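Local coordinates for protein FMN-dependent NADH:quinone oxidoreductase 1 (Bacillus anthracis, PDB 3U7I) that probably uses FMN and NADH to reduce electrophilic quinones and to cleave the azo bond of aromatic azo compounds, at residues L8-H13 and Y98-P103; P14-T19 and Q46-D51. All blocks are in the same frame, centred on the assembly; numbering follows the deposited sequence.

Contact 1: residues L8-H13 and Y98-P103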
ATOM      1  N   LEU C   8     -21.431   3.712  -0.612  1.00 14.70           N
ATOM      2  CA  LEU C   8     -20.366   4.443   0.053  1.00 17.72           C
ATOM      3  C   LEU C   8     -19.242   4.774  -0.925  1.00 16.57           C
ATOM      4  O   LEU C   8     -18.670   3.885  -1.558  1.00 16.66           O
ATOM      5  CB  LEU C   8     -19.830   3.655   1.260  1.00 17.75           C
ATOM      6  CG  LEU C   8     -18.619   4.197   2.032  1.00 15.32           C
ATOM      7  CD1 LEU C   8     -18.915   5.545   2.694  1.00 18.08           C
ATOM      8  CD2 LEU C   8     -18.122   3.175   3.059  1.00 13.76           C
ATOM      9  N   ILE C   9     -18.949   6.063  -1.050  1.00 14.63           N
ATOM     10  CA  ILE C   9     -17.825   6.526  -1.859  1.00 18.54           C
ATOM     11  C   ILE C   9     -16.570   6.543  -0.990  1.00 18.17           C
ATOM     12  O   ILE C   9     -16.534   7.212   0.048  1.00 16.53           O
ATOM     13  CB  ILE C   9     -18.052   7.963  -2.427  1.00 20.73           C
ATOM     14  CG1 ILE C   9     -19.497   8.155  -2.913  1.00 21.48           C
ATOM     15  CG2 ILE C   9     -17.016   8.280  -3.525  1.00 19.39           C
ATOM     16  CD1 ILE C   9     -19.945   7.127  -3.926  1.00 23.14           C
ATOM     17  N   ILE C  10     -15.559   5.791  -1.415  1.00 16.85           N
ATOM     18  CA  ILE C  10     -14.246   5.818  -0.780  1.00 17.04           C
ATOM     19  C   ILE C  10     -13.276   6.536  -1.717  1.00 17.76           C
ATOM     20  O   ILE C  10     -12.770   5.954  -2.683  1.00 16.90           O
ATOM     21  CB  ILE C  10     -13.729   4.405  -0.464  1.00 16.02           C
ATOM     22  CG1 ILE C  10     -14.730   3.654   0.416  1.00 16.55           C
ATOM     23  CG2 ILE C  10     -12.344   4.475   0.190  1.00 16.50           C
ATOM     24  CD1 ILE C  10     -14.711   2.145   0.206  1.00 14.92           C
ATOM     25  N   ASN C  11     -13.060   7.818  -1.440  1.00 16.33           N
ATOM     26  CA  ASN C  11     -12.232   8.667  -2.283  1.00 18.18           C
ATOM     27  C   ASN C  11     -10.764   8.653  -1.834  1.00 17.30           C
ATOM     28  O   ASN C  11     -10.410   9.259  -0.819  1.00 15.86           O
ATOM     29  CB  ASN C  11     -12.792  10.089  -2.275  1.00 20.23           C
ATOM     30  CG  ASN C  11     -11.960  11.053  -3.091  1.00 24.46           C
ATOM     31  OD1 ASN C  11     -10.976  10.668  -3.734  1.00 21.86           O
ATOM     32  ND2 ASN C  11     -12.363  12.324  -3.083  1.00 29.09           N
ATOM     33  N   ALA C  12      -9.917   7.966  -2.591  1.00 15.29           N
ATOM     34  CA  ALA C  12      -8.506   7.817  -2.208  1.00 14.86           C
ATOM     35  C   ALA C  12      -7.564   8.814  -2.915  1.00 19.45           C
ATOM     36  O   ALA C  12      -6.348   8.601  -2.974  1.00 19.21           O
ATOM     37  CB  ALA C  12      -8.041   6.380  -2.439  1.00 12.80           C
ATOM     38  N   HIS C  13      -8.124   9.896  -3.450  1.00 22.58           N
ATOM     39  CA  HIS C  13      -7.331  10.882  -4.174  1.00 20.76           C
ATOM     40  C   HIS C  13      -6.800  11.970  -3.239  1.00 20.37           C
ATOM     41  O   HIS C  13      -7.571  12.624  -2.562  1.00 20.96           O
ATOM     42  CB  HIS C  13      -8.154  11.525  -5.293  1.00 21.98           C
ATOM     43  CG  HIS C  13      -7.318  12.038  -6.426  1.00 22.25           C
ATOM     44  ND1 HIS C  13      -6.334  12.987  -6.250  1.00 25.10           N
ATOM     45  CD2 HIS C  13      -7.304  11.719  -7.741  1.00 22.57           C
ATOM     46  CE1 HIS C  13      -5.753  13.238  -7.411  1.00 26.01           C
ATOM     47  NE2 HIS C  13      -6.322  12.482  -8.332  1.00 25.80           N
ATOM     48  N   TYR C  98     -20.030  -0.190  -3.020  1.00 17.91           N
ATOM     49  CA  TYR C  98     -18.823   0.575  -2.718  1.00 14.55           C
ATOM     50  C   TYR C  98     -18.251   1.164  -3.994  1.00 15.34           C
ATOM     51  O   TYR C  98     -18.229   0.498  -5.030  1.00 15.53           O
ATOM     52  CB  TYR C  98     -17.757  -0.316  -2.064  1.00 14.89           C
ATOM     53  CG  TYR C  98     -18.224  -1.012  -0.803  1.00 16.92           C
ATOM     54  CD1 TYR C  98     -18.243  -0.336   0.422  1.00 17.39           C
ATOM     55  CD2 TYR C  98     -18.648  -2.341  -0.833  1.00 16.25           C
ATOM     56  CE1 TYR C  98     -18.681  -0.965   1.583  1.00 17.87           C
ATOM     57  CE2 TYR C  98     -19.085  -2.981   0.317  1.00 17.55           C
ATOM     58  CZ  TYR C  98     -19.099  -2.289   1.529  1.00 18.85           C
ATOM     59  OH  TYR C  98     -19.530  -2.918   2.686  1.00 18.34           O
ATOM     60  N   VAL C  99     -17.794   2.412  -3.929  1.00 15.99           N
ATOM     61  CA  VAL C  99     -17.079   3.008  -5.063  1.00 20.36           C
ATOM     62  C   VAL C  99     -15.724   3.556  -4.612  1.00 19.07           C
ATOM     63  O   VAL C  99     -15.665   4.511  -3.833  1.00 20.02           O
ATOM     64  CB  VAL C  99     -17.900   4.123  -5.776  1.00 16.76           C
ATOM     65  CG1 VAL C  99     -17.128   4.674  -6.989  1.00 17.08           C
ATOM     66  CG2 VAL C  99     -19.265   3.589  -6.214  1.00 19.16           C
ATOM     67  N   ILE C 100     -14.644   2.947  -5.098  1.00 17.15           N
ATOM     68  CA  ILE C 100     -13.291   3.411  -4.791  1.00 16.33           C
ATOM     69  C   ILE C 100     -12.715   4.260  -5.926  1.00 17.32           C
ATOM     70  O   ILE C 100     -12.675   3.834  -7.082  1.00 17.93           O
ATOM     71  CB  ILE C 100     -12.327   2.230  -4.471  1.00 14.40           C
ATOM     72  CG1 ILE C 100     -12.763   1.528  -3.179  1.00 17.14           C
ATOM     73  CG2 ILE C 100     -10.865   2.725  -4.394  1.00 16.09           C
ATOM     74  CD1 ILE C 100     -11.884   0.356  -2.758  1.00 19.31           C
ATOM     75  N   VAL C 101     -12.281   5.470  -5.582  1.00 17.60           N
ATOM     76  CA  VAL C 101     -11.659   6.384  -6.541  1.00 20.26           C
ATOM     77  C   VAL C 101     -10.180   6.586  -6.181  1.00 17.92           C
ATOM     78  O   VAL C 101      -9.851   6.996  -5.067  1.00 18.70           O
ATOM     79  CB  VAL C 101     -12.396   7.757  -6.579  1.00 15.67           C
ATOM     80  CG1 VAL C 101     -11.920   8.617  -7.761  1.00 18.37           C
ATOM     81  CG2 VAL C 101     -13.924   7.544  -6.622  1.00 16.93           C
ATOM     82  N   LEU C 102      -9.288   6.289  -7.116  1.00 18.82           N
ATOM     83  CA  LEU C 102      -7.865   6.453  -6.844  1.00 18.17           C
ATOM     84  C   LEU C 102      -7.067   6.766  -8.090  1.00 20.49           C
ATOM     85  O   LEU C 102      -7.415   6.317  -9.191  1.00 19.31           O
ATOM     86  CB  LEU C 102      -7.281   5.192  -6.202  1.00 23.41           C
ATOM     87  CG  LEU C 102      -7.115   3.973  -7.115  1.00 25.17           C
ATOM     88  CD1 LEU C 102      -6.111   2.980  -6.528  1.00 26.20           C
ATOM     89  CD2 LEU C 102      -8.473   3.318  -7.357  1.00 25.08           C
ATOM     90  N   PRO C 103      -6.000   7.564  -7.918  1.00 22.80           N
ATOM     91  CA  PRO C 103      -4.925   7.646  -8.906  1.00 25.24           C
ATOM     92  C   PRO C 103      -3.934   6.523  -8.619  1.00 26.04           C
ATOM     93  O   PRO C 103      -3.637   6.255  -7.454  1.00 26.98           O
ATOM     94  CB  PRO C 103      -4.288   9.006  -8.615  1.00 23.38           C
ATOM     95  CG  PRO C 103      -4.513   9.223  -7.170  1.00 23.20           C
ATOM     96  CD  PRO C 103      -5.828   8.549  -6.833  1.00 22.95           C
TER
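One face of the H13 imidazole is covered by the P103 ring: CG of P103 lies 3.9 Å from the centroid of the H13 ring and 14° off its normal, a CH-pi contact displaced toward the rim on the CD2 and NE2 side. With H13 CG trans to its own N (chi1 -154°), the imidazole lies against P103, and H13 ND1 is hydrogen-bonded to K15 N. At the other end, L8 CB and I10 CD1 approach the Y98 ring at a slant. Between these rings the parallel strands share four N-H...O bonds of 2.7-3.0 Å whose donors alternate between strands: V99 N to L8 O, I10 N to V99 O, V101 N to I10 O and A12 N to V101 O. I9 and V99 pack side by side on one sheet face, I10 and I100 on the other, where I10 CD1 reaches I100 CG1 at 4.0 Å. N11 OD1 accepts from H13 N (3.0 Å) in an Asx turn, the donor above the carbonyl plane; N11 ND2 is hydrogen-bonded to V16 O. Backbone bonds and aliphatic packing thus build the sheet core, whereas side-chain bonds and CH-pi contact shape the C-terminal end near S23, predicted to bind FMN.

Contact 2: residues P14-T19 and Q46-D51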
ATOM      1  N   PRO C  14      -5.469  12.164  -3.206  1.00 18.82           N
ATOM      2  CA  PRO C  14      -4.874  13.210  -2.363  1.00 20.56           C
ATOM      3  C   PRO C  14      -5.456  14.620  -2.597  1.00 24.81           C
ATOM      4  O   PRO C  14      -5.426  15.453  -1.689  1.00 27.02           O
ATOM      5  CB  PRO C  14      -3.388  13.167  -2.760  1.00 21.82           C
ATOM      6  CG  PRO C  14      -3.163  11.741  -3.191  1.00 20.55           C
ATOM      7  CD  PRO C  14      -4.451  11.330  -3.872  1.00 17.60           C
ATOM      8  N   LYS C  15      -5.971  14.893  -3.793  1.00 22.89           N
ATOM      9  CA  LYS C  15      -6.527  16.213  -4.081  1.00 26.76           C
ATOM     10  C   LYS C  15      -8.012  16.312  -3.726  1.00 31.18           C
ATOM     11  O   LYS C  15      -8.643  17.352  -3.943  1.00 31.33           O
ATOM     12  CB  LYS C  15      -6.317  16.591  -5.547  1.00 26.71           C
ATOM     13  CG  LYS C  15      -4.871  16.816  -5.947  1.00 24.53           C
ATOM     14  CD  LYS C  15      -4.831  17.596  -7.234  1.00 29.66           C
ATOM     15  CE  LYS C  15      -3.426  17.760  -7.737  1.00 37.85           C
ATOM     16  NZ  LYS C  15      -3.378  18.830  -8.772  1.00 42.98           N
ATOM     17  N   VAL C  16      -8.561  15.218  -3.200  1.00 31.83           N
ATOM     18  CA  VAL C  16      -9.928  15.175  -2.674  1.00 33.98           C
ATOM     19  C   VAL C  16     -11.020  15.498  -3.711  1.00 40.63           C
ATOM     20  O   VAL C  16     -11.668  14.597  -4.240  1.00 38.85           O
ATOM     21  CB  VAL C  16     -10.080  16.085  -1.420  1.00 27.20           C
ATOM     22  CG1 VAL C  16     -11.414  15.830  -0.722  1.00 25.44           C
ATOM     23  CG2 VAL C  16      -8.916  15.860  -0.457  1.00 25.19           C
ATOM     24  N   ASP C  17     -11.221  16.780  -4.002  1.00 48.91           N
ATOM     25  CA  ASP C  17     -12.361  17.196  -4.826  1.00 56.31           C
ATOM     26  C   ASP C  17     -11.984  17.959  -6.099  1.00 58.16           C
ATOM     27  O   ASP C  17     -12.850  18.228  -6.941  1.00 60.54           O
ATOM     28  CB  ASP C  17     -13.347  18.019  -3.989  1.00 62.45           C
ATOM     29  CG  ASP C  17     -12.683  19.202  -3.295  1.00 69.22           C
ATOM     30  OD1 ASP C  17     -11.429  19.261  -3.269  1.00 70.53           O
ATOM     31  OD2 ASP C  17     -13.417  20.070  -2.770  1.00 72.32           O
ATOM     32  N   ASP C  18     -10.703  18.301  -6.234  1.00 55.51           N
ATOM     33  CA  ASP C  18     -10.202  18.999  -7.415  1.00 58.32           C
ATOM     34  C   ASP C  18     -10.719  18.381  -8.716  1.00 59.02           C
ATOM     35  O   ASP C  18     -10.468  17.211  -9.006  1.00 55.72           O
ATOM     36  CB  ASP C  18      -8.672  19.029  -7.410  1.00 61.46           C
ATOM     37  CG  ASP C  18      -8.101  19.928  -8.491  1.00 66.99           C
ATOM     38  OD1 ASP C  18      -7.883  19.440  -9.621  1.00 67.01           O
ATOM     39  OD2 ASP C  18      -7.862  21.123  -8.211  1.00 71.82           O
ATOM     40  N   THR C  19     -11.433  19.184  -9.501  1.00 63.55           N
ATOM     41  CA  THR C  19     -12.122  18.709 -10.697  1.00 63.93           C
ATOM     42  C   THR C  19     -11.198  18.307 -11.858  1.00 62.13           C
ATOM     43  O   THR C  19     -11.588  17.521 -12.722  1.00 63.19           O
ATOM     44  CB  THR C  19     -13.108  19.777 -11.213  1.00 66.54           C
ATOM     45  OG1 THR C  19     -13.943  19.203 -12.222  1.00 69.20           O
ATOM     46  CG2 THR C  19     -12.351  20.968 -11.790  1.00 67.74           C
ATOM     47  N   GLN C  46     -19.900   9.490   1.672  1.00 15.64           N
ATOM     48  CA  GLN C  46     -18.550   9.554   1.115  1.00 14.11           C
ATOM     49  C   GLN C  46     -17.516   9.828   2.200  1.00 16.28           C
ATOM     50  O   GLN C  46     -17.683  10.729   3.027  1.00 18.58           O
ATOM     51  CB  GLN C  46     -18.454  10.634   0.032  1.00 15.09           C
ATOM     52  CG  GLN C  46     -17.034  10.853  -0.502  1.00 17.34           C
ATOM     53  CD  GLN C  46     -17.022  11.598  -1.821  1.00 20.33           C
ATOM     54  OE1 GLN C  46     -18.015  11.598  -2.552  1.00 22.42           O
ATOM     55  NE2 GLN C  46     -15.903  12.243  -2.130  1.00 19.89           N
ATOM     56  N   ILE C  47     -16.442   9.049   2.188  1.00 15.73           N
ATOM     57  CA  ILE C  47     -15.315   9.301   3.073  1.00 13.90           C
ATOM     58  C   ILE C  47     -14.131   9.735   2.222  1.00 12.44           C
ATOM     59  O   ILE C  47     -13.802   9.097   1.222  1.00 16.58           O
ATOM     60  CB  ILE C  47     -14.972   8.062   3.958  1.00 19.50           C
ATOM     61  CG1 ILE C  47     -13.796   8.358   4.899  1.00 19.07           C
ATOM     62  CG2 ILE C  47     -14.682   6.832   3.105  1.00 18.20           C
ATOM     63  CD1 ILE C  47     -13.489   7.212   5.856  1.00 19.97           C
ATOM     64  N   ASN C  48     -13.518  10.847   2.602  1.00 12.44           N
ATOM     65  CA  ASN C  48     -12.375  11.378   1.875  1.00 14.17           C
ATOM     66  C   ASN C  48     -11.109  11.015   2.625  1.00 14.93           C
ATOM     67  O   ASN C  48     -10.831  11.578   3.683  1.00 17.66           O
ATOM     68  CB  ASN C  48     -12.500  12.895   1.725  1.00 16.87           C
ATOM     69  CG  ASN C  48     -13.602  13.303   0.759  1.00 17.62           C
ATOM     70  OD1 ASN C  48     -13.831  12.651  -0.261  1.00 17.63           O
ATOM     71  ND2 ASN C  48     -14.289  14.390   1.079  1.00 16.89           N
ATOM     72  N   LEU C  49     -10.351  10.064   2.081  1.00 16.38           N
ATOM     73  CA  LEU C  49      -9.207   9.490   2.790  1.00 15.88           C
ATOM     74  C   LEU C  49      -8.076  10.484   3.020  1.00 17.88           C
ATOM     75  O   LEU C  49      -7.258  10.281   3.911  1.00 20.54           O
ATOM     76  CB  LEU C  49      -8.670   8.247   2.072  1.00 12.54           C
ATOM     77  CG  LEU C  49      -9.690   7.130   1.819  1.00 13.02           C
ATOM     78  CD1 LEU C  49      -9.006   5.869   1.276  1.00 13.77           C
ATOM     79  CD2 LEU C  49     -10.468   6.817   3.083  1.00 14.09           C
ATOM     80  N   TYR C  50      -8.030  11.559   2.236  1.00 18.17           N
ATOM     81  CA  TYR C  50      -6.974  12.562   2.397  1.00 18.61           C
ATOM     82  C   TYR C  50      -7.492  13.866   3.011  1.00 22.62           C
ATOM     83  O   TYR C  50      -6.812  14.895   2.981  1.00 23.41           O
ATOM     84  CB  TYR C  50      -6.250  12.807   1.064  1.00 18.77           C
ATOM     85  CG  TYR C  50      -5.301  11.682   0.730  1.00 16.66           C
ATOM     86  CD1 TYR C  50      -5.757  10.495   0.149  1.00 14.13           C
ATOM     87  CD2 TYR C  50      -3.953  11.788   1.039  1.00 16.57           C
ATOM     88  CE1 TYR C  50      -4.877   9.456  -0.129  1.00 15.31           C
ATOM     89  CE2 TYR C  50      -3.078  10.768   0.775  1.00 16.84           C
ATOM     90  CZ  TYR C  50      -3.533   9.606   0.191  1.00 15.63           C
ATOM     91  OH  TYR C  50      -2.611   8.611  -0.050  1.00 16.79           O
ATOM     92  N   ASP C  51      -8.695  13.804   3.583  1.00 23.16           N
ATOM     93  CA  ASP C  51      -9.271  14.953   4.277  1.00 26.28           C
ATOM     94  C   ASP C  51      -9.909  14.546   5.606  1.00 25.07           C
ATOM     95  O   ASP C  51      -9.687  15.195   6.634  1.00 26.97           O
ATOM     96  CB  ASP C  51     -10.301  15.663   3.390  1.00 30.54           C
ATOM     97  CG  ASP C  51     -10.693  17.029   3.925  1.00 31.84           C
ATOM     98  OD1 ASP C  51      -9.793  17.880   4.127  1.00 29.28           O
ATOM     99  OD2 ASP C  51     -11.904  17.241   4.148  1.00 33.59           O
TER
HETATM  100  O   HOH W   1     -14.866  14.493  -4.062  1.00 28.55           O
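Y50 lies alongside P14. Y50 CB starts 3.7 Å from P14 CA, and Y50 CG comes nearer still, 3.5 Å from the same atom. CD1 then meets P14 N and CA, CD2 meets P14 CA and CB, CE1 is near P14 N and CG, CE2 near P14 CG, and at the far end CZ faces P14 CG at 4.0 Å. P14 CA sits 3.9 Å from the centroid of the Y50 ring and 26° off its normal, a CH-pi contact over the face; Y50 chi1 (-76°) carries the ring to the proline, and chi2 (81°) turns its face there. The tip, OH, has weak hydrogen bonds to K112 N and S111 OG. I57 of the second subunit packs on both P14 and Y50.

V16 divides its methyls: CG1 touches N48 CG at 3.7 Å, whereas CG2 meets D51 CB at 4.1 Å. No direct hydrogen bond joins the segments, but a water donates to V16 O and accepts from Q46 NE2. That NE2 also bonds N48 OD1 at 2.8 Å, in the carbonyl plane on a lone pair, and N48 OD1 receives N11 ND2 too. Such packing joins the end of edge strand 43-48 and the turn after it to the loop leading, in the flavodoxin-like fold, from strand 6-11 to S21, V22 and S23 around the start of helix 22-37, predicted to bind FMN.

Contacts 1 and 2 share the chain that continues from strand 6-11 into its following loop, but differ in depth. The centre of contact 1 lies about 5 Å from the centre of the chain, that of contact 2 about 13 Å. Contact 1 buries 552 Å² between neighbouring strands; contact 2 buries 239 Å² and adjoins the second subunit, where K15 forms a salt bridge with E66 of that subunit. The first is built on a direct backbone ladder, the second on a proline-tyrosine face, methyl contacts and a water bridge. Within the sheet they meet where I9 O and I47 N, 2.8 Å apart, are probably hydrogen-bonded; separately, N11 ND2 ties strand to loop, 2.6 Å from V16 O.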